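Local structure of 14 kDa fatty acid-binding protein (Schistosoma mansoni, 1VYF) at residues A[10-15]-A[37-42]; A[23-28]-A[120-125]. The protein binds long-chain fatty acids such as oleic and arachidonic acid inside a beta-barrel and may take part in their transport. All blocks are in the same frame, centred on the assembly; numbering follows the deposited sequence.

Both contacts help to shape the barrel that holds the fatty acid, and their centres lie about 19 Å apart. Contact 1 (10-15 with 37-42) joins strand 8-16 to the start of strand 41-47 and the loop before it, and rests on three backbone hydrogen bonds. Contact 2 (23-28 with 120-125) sets the end of helix 18-24 and the loop after it against the turn between strands 115-122 and 125-133. There side chains and one water do the work. Each contact is partly buried, with an apolar group near the bound oleic acid and a lysine on the exposed side. Strand 8-16 leads into helix 18-24, so the first segments follow each other; the second segments are far apart in the chain.

Contact 1 of 2, residues A[10-15]-A[37-42]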
loop_
_atom_site.group_PDB
_atom_site.type_symbol
_atom_site.label_atom_id
_atom_site.label_comp_id
_atom_site.label_asym_id
_atom_site.label_seq_id
_atom_site.Cartn_x
_atom_site.Cartn_y
_atom_site.Cartn_z
ATOM N N TRP A 10 8.808 -7.381 -3.420
ATOM C CA TRP A 10 9.279 -6.550 -2.310
ATOM C C TRP A 10 8.813 -7.192 -1.013
ATOM O O TRP A 10 7.726 -7.712 -0.983
ATOM C CB TRP A 10 8.678 -5.125 -2.415
ATOM C CG TRP A 10 9.064 -4.410 -3.659
ATOM C CD1 TRP A 10 8.415 -4.453 -4.872
ATOM C CD2 TRP A 10 10.173 -3.528 -3.836
ATOM N NE1 TRP A 10 9.074 -3.667 -5.781
ATOM C CE2 TRP A 10 10.164 -3.102 -5.178
ATOM C CE3 TRP A 10 11.182 -3.049 -2.991
ATOM C CZ2 TRP A 10 11.120 -2.212 -5.691
ATOM C CZ3 TRP A 10 12.108 -2.164 -3.493
ATOM C CH2 TRP A 10 12.078 -1.762 -4.834
ATOM N N LYS A 11 9.642 -7.204 0.030
ATOM C CA LYS A 11 9.227 -7.753 1.308
ATOM C C LYS A 11 9.420 -6.690 2.388
ATOM O O LYS A 11 10.445 -6.007 2.445
ATOM C CB LYS A 11 9.976 -9.058 1.640
ATOM C CG LYS A 11 9.505 -9.740 2.939
ATOM C CD LYS A 11 10.307 -11.021 3.242
ATOM C CE LYS A 11 9.597 -11.913 4.245
ATOM N NZ LYS A 11 9.938 -13.354 4.009
ATOM N N LEU A 12 8.401 -6.534 3.223
ATOM C CA LEU A 12 8.450 -5.608 4.351
ATOM C C LEU A 12 9.626 -5.924 5.237
ATOM O O LEU A 12 9.722 -7.070 5.686
ATOM C CB LEU A 12 7.196 -5.711 5.233
ATOM C CG LEU A 12 7.153 -4.670 6.372
ATOM C CD1 LEU A 12 6.839 -3.277 5.820
ATOM C CD2 LEU A 12 6.111 -5.087 7.358
ATOM N N SER A 13 10.462 -4.910 5.479
ATOM C CA SER A 13 11.647 -4.990 6.375
ATOM C C SER A 13 11.522 -4.249 7.677
ATOM O O SER A 13 12.033 -4.729 8.706
ATOM C CB SER A 13 12.931 -4.546 5.652
ATOM O OG SER A 13 12.900 -3.203 5.184
ATOM N N GLU A 14 10.849 -3.092 7.662
ATOM C CA GLU A 14 10.655 -2.284 8.862
ATOM C C GLU A 14 9.365 -1.493 8.836
ATOM O O GLU A 14 8.958 -0.988 7.776
ATOM C CB GLU A 14 11.740 -1.232 9.044
ATOM C CG GLU A 14 13.147 -1.604 8.707
ATOM C CD GLU A 14 13.983 -0.353 8.685
ATOM O OE1 GLU A 14 14.047 0.324 7.631
ATOM O OE2 GLU A 14 14.488 -0.008 9.769
ATOM N N SER A 15 8.798 -1.299 10.019
ATOM C CA SER A 15 7.575 -0.548 10.175
ATOM C C SER A 15 7.711 0.416 11.365
ATOM O O SER A 15 8.107 0.000 12.450
ATOM C CB SER A 15 6.435 -1.509 10.423
ATOM O OG SER A 15 5.221 -0.826 10.372
ATOM N N THR A 37 2.402 -7.584 13.150
ATOM C CA THR A 37 3.268 -8.758 13.156
ATOM C C THR A 37 3.640 -9.275 11.752
ATOM O O THR A 37 4.818 -9.580 11.510
ATOM C CB THR A 37 2.667 -9.926 13.970
ATOM O OG1 THR A 37 1.559 -10.498 13.263
ATOM C CG2 THR A 37 2.093 -9.482 15.319
ATOM N N VAL A 38 2.668 -9.400 10.838
ATOM C CA VAL A 38 2.958 -10.031 9.544
ATOM C C VAL A 38 3.847 -9.145 8.701
ATOM O O VAL A 38 3.795 -7.917 8.780
ATOM C CB VAL A 38 1.704 -10.393 8.686
ATOM C CG1 VAL A 38 0.896 -11.471 9.359
ATOM C CG2 VAL A 38 0.864 -9.152 8.351
ATOM N N THR A 39 4.639 -9.807 7.867
ATOM C CA THR A 39 5.557 -9.136 6.962
ATOM C C THR A 39 5.197 -9.589 5.555
ATOM O O THR A 39 5.586 -10.669 5.095
ATOM C CB THR A 39 7.008 -9.470 7.311
ATOM O OG1 THR A 39 7.142 -10.876 7.435
ATOM C CG2 THR A 39 7.346 -8.974 8.677
ATOM N N PRO A 40 4.385 -8.790 4.873
ATOM C CA PRO A 40 3.928 -9.167 3.549
ATOM C C PRO A 40 4.996 -9.062 2.488
ATOM O O PRO A 40 5.951 -8.321 2.635
ATOM C CB PRO A 40 2.819 -8.141 3.273
ATOM C CG PRO A 40 2.506 -7.608 4.558
ATOM C CD PRO A 40 3.808 -7.507 5.294
ATOM N N THR A 41 4.787 -9.797 1.410
ATOM C CA THR A 41 5.480 -9.622 0.154
ATOM C C THR A 41 4.556 -8.986 -0.890
ATOM O O THR A 41 3.415 -9.371 -1.033
ATOM C CB THR A 41 5.977 -10.978 -0.302
ATOM O OG1 THR A 41 7.051 -11.372 0.552
ATOM C CG2 THR A 41 6.625 -10.928 -1.701
ATOM N N VAL A 42 5.058 -7.980 -1.596
ATOM C CA VAL A 42 4.280 -7.199 -2.558
ATOM C C VAL A 42 4.941 -7.336 -3.948
ATOM O O VAL A 42 6.134 -7.194 -4.105
ATOM C CB VAL A 42 4.138 -5.732 -2.125
ATOM C CG1 VAL A 42 3.358 -4.918 -3.136
ATOM C CG2 VAL A 42 3.428 -5.637 -0.777
#
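Pro40 and Leu12 join where the regular pairing of the two strands gives out, and they do so by backbone and side chain at once. Leu12 N donates to Pro40 O at 3.1 Å, and the bond is nearly straight, with an N-H...O angle of 174°. The amide approaches almost along the C=O axis. Beside this bond the leucine branch runs alongside the proline ring, heading in the same direction. Leu12 CB is 3.8 Å from Pro40 CD, and Leu12 CD2 meets the same ring carbon. CG of Leu12 stands anti to the backbone N (chi1 -175°), which keeps the branch next to the ring.

Before this point the strands are antiparallel. Trp10 and Val42 form a hydrogen-bonded pair. Val42 N donates to Trp10 O at 2.8 Å, and Trp10 N returns a more bent bond to Val42 O. Val42 O also lies at the edge of the indole, in its plane, 3.6 Å from Trp10 CD1. The ring itself leads away, and its NE1 is bonded to Phe6 O. Lys11 and Thr41 form the next, non-hydrogen-bonded pair. Lys11 CG passes Thr41 OG1 at 3.8 Å, and the extended chain carries CE on toward Thr39 OG1.

Strand 125-133 flanks strand 8-16 on the other side, where Ser13 and Glu14 both face Asn130 in a classic beta bulge. Leu12 touches Arg129 and Tyr131, two residues of the oleate site. The Pro40 side chain lies about 4 Å from the bound oleic acid. Backbone bonds therefore fix the seam. Pro40 brings an apolar group to the ligand, while Leu12 and Val42 lie close to residues of its site, and Lys11 and Thr39 give an exposed polar side.

Contact 2 of 2, residues A[23-28]-A[120-125]; sequences SKLGVS and VTVGDV
Lys24 and Leu25 both lean on Val122, one by its aliphatic chain and the other by a methyl group. Lys24 runs past Val122 in the opposite direction, with Lys24 CD 3.9 Å from Val122 CG1. Lys24 CD also touches Val125 CG2 at 3.5 Å, so the chain is laid against the two valines that bracket the turn. Lys24 CE lies 3.2 Å from Val122 O, so the chain also passes close to the carbonyl at the start of the turn. CG is anti to the backbone N (chi1 -179°), which sends the chain out from the helix toward the turn. Leu25 crosses Val122 at a slant, and Leu25 CD2 meets Val122 CG2 at 3.7 Å.

One water links the lysine ammonium to the backbone of the turn. It accepts from Lys24 NZ at 2.6 Å and from Asp124 N at 3.3 Å. The bend at the last torsion of the lysine (chi4 83°) accompanies the bond from NZ to this water.

Further out, both backbones are set by local bonds. Val122 to Val125 form a type II' turn, in which Val122 and Val125 bond to each other through both N and O. Gly123 takes the positive phi in this turn, a conformation that favours glycine. Across the contact, Gly26, also with positive phi, is the first residue to leave helical angles, in a Schellman motif, and Gly26 N bonds to Ser23 O. Ser28 then caps the next helix through Thr31 N. Val125 also touches Ala20 and Val21 of helix 18-24, and Leu25 and Val120 touch the oleic acid.

This is the helix-turn-helix lid of the fatty acid-binding protein fold, resting on a hairpin turn at the rim of the beta-barrel, over the end of the ligand cavity.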
loop_
_atom_site.group_PDB
_atom_site.type_symbol
_atom_site.label_atom_id
_atom_site.label_comp_id
_atom_site.label_asym_id
_atom_site.label_seq_id
_atom_site.Cartn_x
_atom_site.Cartn_y
_atom_site.Cartn_z
ATOM N N SER A 23 -5.136 2.208 14.445
ATOM C CA SER A 23 -5.931 2.544 15.600
ATOM C C SER A 23 -6.880 3.668 15.203
ATOM O O SER A 23 -8.094 3.608 15.471
ATOM C CB SER A 23 -5.015 2.974 16.751
ATOM O OG SER A 23 -5.774 3.065 17.942
ATOM N N LYS A 24 -6.320 4.680 14.549
ATOM C CA LYS A 24 -7.084 5.815 14.038
ATOM C C LYS A 24 -8.147 5.422 13.003
ATOM O O LYS A 24 -9.245 5.976 13.000
ATOM C CB LYS A 24 -6.126 6.867 13.464
ATOM C CG LYS A 24 -6.814 8.118 12.925
ATOM C CD LYS A 24 -5.836 9.266 12.767
ATOM C CE LYS A 24 -6.548 10.552 12.348
ATOM N NZ LYS A 24 -7.123 11.253 13.526
ATOM N N LEU A 25 -7.826 4.452 12.148
ATOM C CA LEU A 25 -8.740 3.930 11.131
ATOM C C LEU A 25 -9.887 3.088 11.673
ATOM O O LEU A 25 -10.788 2.694 10.904
ATOM C CB LEU A 25 -7.963 3.087 10.102
ATOM C CG LEU A 25 -7.022 3.880 9.204
ATOM C CD1 LEU A 25 -6.150 2.936 8.355
ATOM C CD2 LEU A 25 -7.785 4.861 8.335
ATOM N N GLY A 26 -9.811 2.754 12.956
ATOM C CA GLY A 26 -10.830 1.988 13.641
ATOM C C GLY A 26 -10.681 0.486 13.475
ATOM O O GLY A 26 -11.663 -0.247 13.707
ATOM N N VAL A 27 -9.500 0.020 13.043
ATOM C CA VAL A 27 -9.261 -1.391 12.817
ATOM C C VAL A 27 -9.369 -2.170 14.114
ATOM O O VAL A 27 -8.896 -1.727 15.160
ATOM C CB VAL A 27 -7.866 -1.660 12.161
ATOM C CG1 VAL A 27 -7.634 -3.151 11.938
ATOM C CG2 VAL A 27 -7.762 -0.927 10.836
ATOM N N SER A 28 -9.966 -3.354 14.049
ATOM C CA SER A 28 -10.229 -4.119 15.236
ATOM C C SER A 28 -8.913 -4.444 15.936
ATOM O O SER A 28 -7.850 -4.513 15.300
ATOM C CB SER A 28 -10.971 -5.410 14.897
ATOM O OG SER A 28 -10.088 -6.377 14.364
ATOM N N VAL A 120 2.301 6.227 5.066
ATOM C CA VAL A 120 0.839 6.105 5.216
ATOM C C VAL A 120 0.355 7.209 6.146
ATOM O O VAL A 120 0.776 7.285 7.294
ATOM C CB VAL A 120 0.467 4.750 5.794
ATOM C CG1 VAL A 120 -1.078 4.583 5.918
ATOM C CG2 VAL A 120 1.082 3.630 4.952
ATOM N N THR A 121 -0.558 8.061 5.677
ATOM C CA THR A 121 -1.008 9.199 6.485
ATOM C C THR A 121 -2.529 9.199 6.572
ATOM O O THR A 121 -3.183 8.957 5.579
ATOM C CB THR A 121 -0.516 10.540 5.879
ATOM O OG1 THR A 121 -0.924 10.679 4.500
ATOM C CG2 THR A 121 0.927 10.528 5.742
ATOM N N VAL A 122 -3.057 9.371 7.781
ATOM C CA VAL A 122 -4.498 9.488 8.037
ATOM C C VAL A 122 -4.619 10.744 8.926
ATOM O O VAL A 122 -4.283 10.695 10.102
ATOM C CB VAL A 122 -5.041 8.261 8.771
ATOM C CG1 VAL A 122 -6.549 8.405 9.010
ATOM C CG2 VAL A 122 -4.717 6.936 7.985
ATOM N N GLY A 123 -5.034 11.859 8.341
ATOM C CA GLY A 123 -5.104 13.129 9.044
ATOM C C GLY A 123 -3.718 13.596 9.437
ATOM O O GLY A 123 -2.863 13.764 8.565
ATOM N N ASP A 124 -3.487 13.727 10.748
ATOM C CA ASP A 124 -2.210 14.222 11.293
ATOM C C ASP A 124 -1.273 13.074 11.715
ATOM O O ASP A 124 -0.160 13.339 12.129
ATOM C CB ASP A 124 -2.419 15.235 12.467
ATOM C CG ASP A 124 -3.064 14.614 13.719
ATOM O OD1 ASP A 124 -3.752 15.351 14.470
ATOM O OD2 ASP A 124 -2.934 13.422 14.064
ATOM N N VAL A 125 -1.699 11.817 11.574
ATOM C CA VAL A 125 -0.869 10.647 11.959
ATOM C C VAL A 125 -0.151 10.052 10.719
ATOM O O VAL A 125 -0.751 9.902 9.630
ATOM C CB VAL A 125 -1.747 9.574 12.628
ATOM C CG1 VAL A 125 -0.953 8.444 13.154
ATOM C CG2 VAL A 125 -2.590 10.196 13.765
HETATM O O HOH W 1 -5.757 13.360 13.061
#